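Local coordinates for protein TCR alpha chain (Gallus gallus, PDB 6LIR) that forms, with the beta chain, the chicken alpha-beta T-cell receptor, which probably recognises peptide antigens presented by MHC molecules on other cells, at residues T134-E139 against Y167-W172. Sequence-based numbering, arbitrary orientation.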
# COMPACT_ATOMS: atom_id res chain seq x y z
N THR A 134 -18.90 -8.73 -7.37
CA THR A 134 -18.27 -9.65 -6.44
C THR A 134 -18.09 -11.03 -7.06
O THR A 134 -18.71 -11.38 -8.06
CB THR A 134 -19.10 -9.81 -5.15
OG1 THR A 134 -20.26 -10.61 -5.42
CG2 THR A 134 -19.54 -8.47 -4.63
N ASP A 135 -17.24 -11.82 -6.39
CA ASP A 135 -17.09 -13.26 -6.63
C ASP A 135 -16.96 -13.61 -8.11
O ASP A 135 -17.54 -14.57 -8.61
CB ASP A 135 -18.25 -14.03 -5.99
CG ASP A 135 -18.49 -13.60 -4.55
OD1 ASP A 135 -17.60 -13.84 -3.71
OD2 ASP A 135 -19.55 -13.01 -4.27
N TYR A 136 -16.16 -12.82 -8.82
CA TYR A 136 -15.91 -13.01 -10.24
C TYR A 136 -14.49 -13.52 -10.46
O TYR A 136 -13.67 -13.58 -9.53
CB TYR A 136 -16.13 -11.70 -11.01
CG TYR A 136 -15.25 -10.57 -10.53
CD1 TYR A 136 -13.99 -10.36 -11.07
CD2 TYR A 136 -15.69 -9.71 -9.53
CE1 TYR A 136 -13.18 -9.31 -10.62
CE2 TYR A 136 -14.90 -8.66 -9.08
CZ TYR A 136 -13.65 -8.47 -9.63
OH TYR A 136 -12.86 -7.43 -9.18
N SER A 137 -14.20 -13.86 -11.71
CA SER A 137 -12.85 -14.23 -12.10
C SER A 137 -12.23 -13.07 -12.87
O SER A 137 -12.79 -12.65 -13.89
CB SER A 137 -12.87 -15.48 -12.97
OG SER A 137 -11.63 -15.71 -13.60
N PRO A 138 -11.12 -12.50 -12.39
CA PRO A 138 -10.62 -11.24 -12.98
C PRO A 138 -10.42 -11.26 -14.49
O PRO A 138 -10.74 -10.27 -15.16
CB PRO A 138 -9.29 -11.02 -12.24
CG PRO A 138 -8.95 -12.33 -11.60
CD PRO A 138 -10.26 -12.99 -11.30
N GLU A 139 -9.93 -12.36 -15.05
CA GLU A 139 -9.66 -12.40 -16.48
C GLU A 139 -10.92 -12.53 -17.32
O GLU A 139 -10.87 -12.28 -18.53
CB GLU A 139 -8.70 -13.55 -16.82
CG GLU A 139 -9.29 -14.93 -16.66
CD GLU A 139 -9.21 -15.44 -15.23
OE1 GLU A 139 -9.80 -16.50 -14.95
OE2 GLU A 139 -8.56 -14.77 -14.39
N TYR A 167 -12.86 -11.68 -5.19
CA TYR A 167 -12.54 -10.41 -5.82
C TYR A 167 -13.72 -9.47 -5.67
O TYR A 167 -14.88 -9.90 -5.64
CB TYR A 167 -12.21 -10.60 -7.30
CG TYR A 167 -10.80 -11.06 -7.59
CD1 TYR A 167 -10.44 -12.39 -7.45
CD2 TYR A 167 -9.83 -10.15 -8.01
CE1 TYR A 167 -9.15 -12.81 -7.73
CE2 TYR A 167 -8.54 -10.56 -8.29
CZ TYR A 167 -8.21 -11.89 -8.14
OH TYR A 167 -6.92 -12.30 -8.42
N LEU A 168 -13.42 -8.17 -5.62
CA LEU A 168 -14.44 -7.14 -5.55
C LEU A 168 -14.00 -5.98 -6.43
O LEU A 168 -12.84 -5.57 -6.37
CB LEU A 168 -14.65 -6.64 -4.12
CG LEU A 168 -14.84 -7.64 -2.97
CD1 LEU A 168 -14.75 -6.92 -1.63
CD2 LEU A 168 -16.16 -8.36 -3.11
N SER A 169 -14.92 -5.47 -7.23
CA SER A 169 -14.71 -4.27 -8.02
C SER A 169 -15.83 -3.29 -7.70
O SER A 169 -16.96 -3.69 -7.43
CB SER A 169 -14.68 -4.58 -9.53
OG SER A 169 -13.39 -5.03 -9.92
N THR A 170 -15.50 -2.00 -7.71
CA THR A 170 -16.51 -0.99 -7.42
C THR A 170 -16.30 0.23 -8.31
O THR A 170 -15.18 0.53 -8.73
CB THR A 170 -16.47 -0.52 -5.96
OG1 THR A 170 -15.13 -0.17 -5.59
CG2 THR A 170 -16.99 -1.59 -5.02
N TYR A 171 -17.40 0.94 -8.57
CA TYR A 171 -17.38 2.24 -9.20
C TYR A 171 -18.64 2.97 -8.78
O TYR A 171 -19.67 2.35 -8.50
CB TYR A 171 -17.24 2.16 -10.73
CG TYR A 171 -18.36 1.49 -11.50
CD1 TYR A 171 -19.49 2.20 -11.88
CD2 TYR A 171 -18.27 0.16 -11.88
CE1 TYR A 171 -20.51 1.60 -12.60
CE2 TYR A 171 -19.28 -0.45 -12.60
CZ TYR A 171 -20.40 0.27 -12.96
OH TYR A 171 -21.41 -0.34 -13.67
N TRP A 172 -18.55 4.30 -8.71
CA TRP A 172 -19.61 5.11 -8.14
C TRP A 172 -19.83 6.34 -9.02
O TRP A 172 -18.92 6.79 -9.72
CB TRP A 172 -19.27 5.56 -6.72
CG TRP A 172 -18.07 6.44 -6.68
CD1 TRP A 172 -16.76 6.04 -6.61
CD2 TRP A 172 -18.05 7.87 -6.74
NE1 TRP A 172 -15.94 7.14 -6.62
CE2 TRP A 172 -16.70 8.27 -6.69
CE3 TRP A 172 -19.05 8.85 -6.82
CZ2 TRP A 172 -16.32 9.61 -6.73
CZ3 TRP A 172 -18.67 10.18 -6.86
CH2 TRP A 172 -17.32 10.55 -6.81
O HOH W 1 -13.82 -13.77 -7.08
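Thr134 and Leu168 face each other as an antiparallel non-hydrogen-bonded pair, CA atoms 4.7 Å apart, followed by the hydrogen bond from Asp135 N to Tyr167 O (3.1 Å), bent to 135° at the hydrogen. A water bridges Tyr136 O (2.5 Å) and Tyr167 N (3.0 Å). On the face of Thr134 and Leu168, Thr134 CG2 meets Leu168 CD2 at 3.7 Å. Tyr136 sets its CG between backbone N and carbonyl carbon (chi1 58°), which swings the ring across the strand and brings its OH near Ser169. Tyr167 CB sits over one face of the Tyr136 ring, offset toward the rim, 3.7 Å from that ring's centroid, a CH-pi contact. Ser169 OG donates to Tyr136 OH (2.6 Å); Glu151 also bonds this hydroxyl, so two side chains hold the buried phenol. The Tyr167 ring, inclined 49° to that of Tyr136, takes Pro138 CD over one face, 3.8 Å from its centroid. The loop leaving strand 128-134 of this probable immunoglobulin-like constant domain thus packs onto strand 164-174, whose other neighbour is strand 150-156. Asp135 OD1 salt-bridges Arg186 of the TCR beta chain, placing the loop at the alpha-beta interface, while Thr134 bonds through its backbone to Ser116 of strand 116-121.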